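Local coordinates for fiber protein (Duck adenovirus 1, PDB 6ITX) that forms the C-terminal head of the trimeric adenovirus fibre and probably attaches the virion to receptors on the host cell, at residues P92-I97 with T129-L134. Numbering follows the deposited sequence.
With GLN (glutamine), chain G.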
ATOM      1  N   PRO A  92      11.478  19.863   1.501  1.00 53.02           N
ATOM      2  CA  PRO A  92      12.046  18.641   0.915  1.00 42.60           C
ATOM      3  C   PRO A  92      11.747  18.535  -0.575  1.00 47.02           C
ATOM      4  O   PRO A  92      10.617  18.756  -1.021  1.00 42.88           O
ATOM      5  CB  PRO A  92      11.366  17.518   1.710  1.00 40.43           C
ATOM      6  CG  PRO A  92      10.886  18.180   2.973  1.00 39.65           C
ATOM      7  CD  PRO A  92      10.515  19.567   2.575  1.00 45.06           C
ATOM      8  N   LEU A  93      12.776  18.180  -1.343  1.00 53.54           N
ATOM      9  CA  LEU A  93      12.682  18.090  -2.794  1.00 47.53           C
ATOM     10  C   LEU A  93      12.290  16.678  -3.215  1.00 43.65           C
ATOM     11  O   LEU A  93      12.954  15.702  -2.855  1.00 45.70           O
ATOM     12  CB  LEU A  93      14.017  18.484  -3.440  1.00 48.56           C
ATOM     13  CG  LEU A  93      14.241  17.880  -4.842  1.00 59.71           C
ATOM     14  CD1 LEU A  93      13.408  18.601  -5.909  1.00 52.68           C
ATOM     15  CD2 LEU A  93      15.725  17.790  -5.255  1.00 54.30           C
ATOM     16  N   THR A  94      11.221  16.568  -3.988  1.00 42.39           N
ATOM     17  CA  THR A  94      10.884  15.269  -4.556  1.00 43.45           C
ATOM     18  C   THR A  94      11.947  14.871  -5.576  1.00 41.72           C
ATOM     19  O   THR A  94      12.155  15.576  -6.564  1.00 46.10           O
ATOM     20  CB  THR A  94       9.498  15.319  -5.192  1.00 40.83           C
ATOM     21  OG1 THR A  94       8.504  15.244  -4.160  1.00 43.12           O
ATOM     22  CG2 THR A  94       9.300  14.171  -6.163  1.00 37.01           C
ATOM     23  N   ARG A  95      12.630  13.756  -5.333  1.00 41.43           N
ATOM     24  CA  ARG A  95      13.663  13.257  -6.230  1.00 42.22           C
ATOM     25  C   ARG A  95      13.166  12.015  -6.952  1.00 44.37           C
ATOM     26  O   ARG A  95      12.308  11.283  -6.447  1.00 40.86           O
ATOM     27  CB  ARG A  95      14.957  12.936  -5.474  1.00 42.93           C
ATOM     28  CG  ARG A  95      15.255  13.963  -4.425  1.00 49.69           C
ATOM     29  CD  ARG A  95      16.656  13.906  -3.877  1.00 55.57           C
ATOM     30  NE  ARG A  95      16.767  14.937  -2.852  1.00 64.77           N
ATOM     31  CZ  ARG A  95      17.518  16.028  -2.962  1.00 69.52           C
ATOM     32  NH1 ARG A  95      17.521  16.922  -1.983  1.00 68.14           N
ATOM     33  NH2 ARG A  95      18.275  16.220  -4.044  1.00 74.46           N
ATOM     34  N   ILE A  96      13.714  11.782  -8.142  1.00 41.08           N
ATOM     35  CA  ILE A  96      13.245  10.719  -9.016  1.00 37.34           C
ATOM     36  C   ILE A  96      14.442  10.015  -9.634  1.00 41.24           C
ATOM     37  O   ILE A  96      15.360  10.669 -10.138  1.00 42.92           O
ATOM     38  CB  ILE A  96      12.333  11.263 -10.126  1.00 39.41           C
ATOM     39  CG1 ILE A  96      11.323  12.275  -9.566  1.00 32.24           C
ATOM     40  CG2 ILE A  96      11.650  10.106 -10.856  1.00 38.64           C
ATOM     41  CD1 ILE A  96      10.167  12.521 -10.489  1.00 27.28           C
ATOM     42  N   ILE A  97      14.440   8.681  -9.585  1.00 39.94           N
ATOM     43  CA  ILE A  97      15.359   7.860 -10.360  1.00 39.46           C
ATOM     44  C   ILE A  97      14.554   6.714 -10.940  1.00 38.97           C
ATOM     45  O   ILE A  97      13.462   6.392 -10.472  1.00 40.76           O
ATOM     46  CB  ILE A  97      16.560   7.277  -9.560  1.00 41.76           C
ATOM     47  CG1 ILE A  97      16.087   6.268  -8.504  1.00 38.21           C
ATOM     48  CG2 ILE A  97      17.450   8.379  -8.987  1.00 39.26           C
ATOM     49  CD1 ILE A  97      17.199   5.402  -7.947  1.00 35.77           C
ATOM     50  N   THR A 129      10.499   7.318  -6.466  1.00 32.60           N
ATOM     51  CA  THR A 129      10.464   8.688  -5.986  1.00 33.52           C
ATOM     52  C   THR A 129      10.825   8.725  -4.509  1.00 33.46           C
ATOM     53  O   THR A 129      10.391   7.879  -3.730  1.00 37.52           O
ATOM     54  CB  THR A 129       9.086   9.324  -6.182  1.00 34.23           C
ATOM     55  OG1 THR A 129       8.175   8.818  -5.195  1.00 34.42           O
ATOM     56  CG2 THR A 129       8.564   9.043  -7.577  1.00 30.67           C
ATOM     57  N   SER A 130      11.619   9.707  -4.129  1.00 36.95           N
ATOM     58  CA  SER A 130      11.955   9.945  -2.738  1.00 36.09           C
ATOM     59  C   SER A 130      11.246  11.220  -2.321  1.00 38.41           C
ATOM     60  O   SER A 130      11.530  12.289  -2.869  1.00 40.50           O
ATOM     61  CB  SER A 130      13.463  10.080  -2.546  1.00 39.29           C
ATOM     62  OG  SER A 130      13.765  10.558  -1.238  1.00 49.14           O
ATOM     63  N   VAL A 131      10.323  11.110  -1.369  1.00 31.43           N
ATOM     64  CA  VAL A 131       9.582  12.270  -0.897  1.00 33.48           C
ATOM     65  C   VAL A 131       9.524  12.218   0.618  1.00 32.53           C
ATOM     66  O   VAL A 131       8.994  11.263   1.189  1.00 41.60           O
ATOM     67  CB  VAL A 131       8.174  12.373  -1.532  1.00 36.04           C
ATOM     68  CG1 VAL A 131       7.474  11.057  -1.494  1.00 35.54           C
ATOM     69  CG2 VAL A 131       7.332  13.478  -0.853  1.00 28.88           C
ATOM     70  N   GLY A 132      10.100  13.228   1.266  1.00 35.39           N
ATOM     71  CA  GLY A 132      10.062  13.369   2.708  1.00 25.38           C
ATOM     72  C   GLY A 132      10.836  12.307   3.444  1.00 35.50           C
ATOM     73  O   GLY A 132      10.573  12.062   4.626  1.00 41.03           O
ATOM     74  N   GLY A 133      11.791  11.666   2.781  1.00 34.83           N
ATOM     75  CA  GLY A 133      12.571  10.626   3.403  1.00 32.08           C
ATOM     76  C   GLY A 133      12.007   9.244   3.225  1.00 37.62           C
ATOM     77  O   GLY A 133      12.658   8.269   3.624  1.00 40.82           O
ATOM     78  N   LEU A 134      10.805   9.130   2.673  1.00 36.17           N
ATOM     79  CA  LEU A 134      10.228   7.852   2.297  1.00 33.28           C
ATOM     80  C   LEU A 134      10.445   7.669   0.811  1.00 33.20           C
ATOM     81  O   LEU A 134      10.350   8.630   0.045  1.00 36.50           O
ATOM     82  CB  LEU A 134       8.730   7.800   2.614  1.00 36.18           C
ATOM     83  CG  LEU A 134       8.279   7.807   4.077  1.00 34.46           C
ATOM     84  CD1 LEU A 134       6.786   7.528   4.164  1.00 32.42           C
ATOM     85  CD2 LEU A 134       9.078   6.815   4.919  1.00 32.24           C
TER
HETATM   86  N   GLN G 401      19.375  10.624   5.778  1.00 54.60           N
HETATM   87  CA  GLN G 401      18.392  11.508   6.389  1.00 65.49           C
HETATM   88  C   GLN G 401      19.097  12.519   7.319  1.00 78.44           C
HETATM   89  O   GLN G 401      20.150  13.092   6.986  1.00 81.78           O
HETATM   90  CB  GLN G 401      17.328  10.697   7.173  1.00 68.95           C
HETATM   91  CG  GLN G 401      16.200  10.011   6.333  1.00 47.68           C
HETATM   92  CD  GLN G 401      14.920   9.702   7.137  1.00 50.24           C
HETATM   93  OE1 GLN G 401      14.771  10.122   8.291  1.00 61.99           O
HETATM   94  NE2 GLN G 401      13.990   8.976   6.517  1.00 41.24           N
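Arg95 and Ser130 form an antiparallel hydrogen-bonded pair where the strand beginning at Arg95 runs beside the end of strand 118-131. Arg95 N donates to Ser130 O over 3.1 Å, lying in the carbonyl plane and nearly straight at 166°. In the return bond, 2.9 Å long, Ser130 N approaches Arg95 O tilted 28° from the carbonyl plane of Arg95. Each acceptor is also approached by a CA-H group: Thr94 CA lies 3.5 Å from Ser130 O, and Thr129 CA sits near Arg95 O. The CB atoms of Arg95 and Ser130 lie 4.4 Å apart on one face of the sheet, where Phe196 touches Ser130. The next pair, Ile96 with Thr129, is non-hydrogen-bonded and directs its side chains to the other face; Thr129 OG1 bonds to His136 O on the neighbouring strand.

The side chains of Thr94 and Val131 run alongside each other in the same direction. Thr94 OG1 is 3.9 Å from both CB and CG2 of Val131, and a chi1 of -78° places this hydroxyl beside its own backbone N while CG2 is anti to it. Val131 of the third subunit packs on Thr94, and Val131 of the second subunit packs on its counterpart here, so this part is buried within the trimer.

Between the two segments packing thins toward Pro92, whose CB reaches Gly132 CA only at 4.5 Å and which also packs on Ser187 of the second subunit. Arg95 is partly exposed; its guanidinium has Leu93 CD2 over one face, offset toward the rim, and makes a long, weak ion pair with Asp189. Beyond Gly132, Gly133 O accepts a weak hydrogen bond from NE2 of the bound glutamine. Val131 to Leu134 form a type I' turn, with glycines at both central positions, closing the beta hairpin of strands 118-131 and 134-144; the strand from Arg95 pairs antiparallel with strand 118-131 of this hairpin on one side and with strand 184-187 on the other, within the beta-sheet of the fibre head.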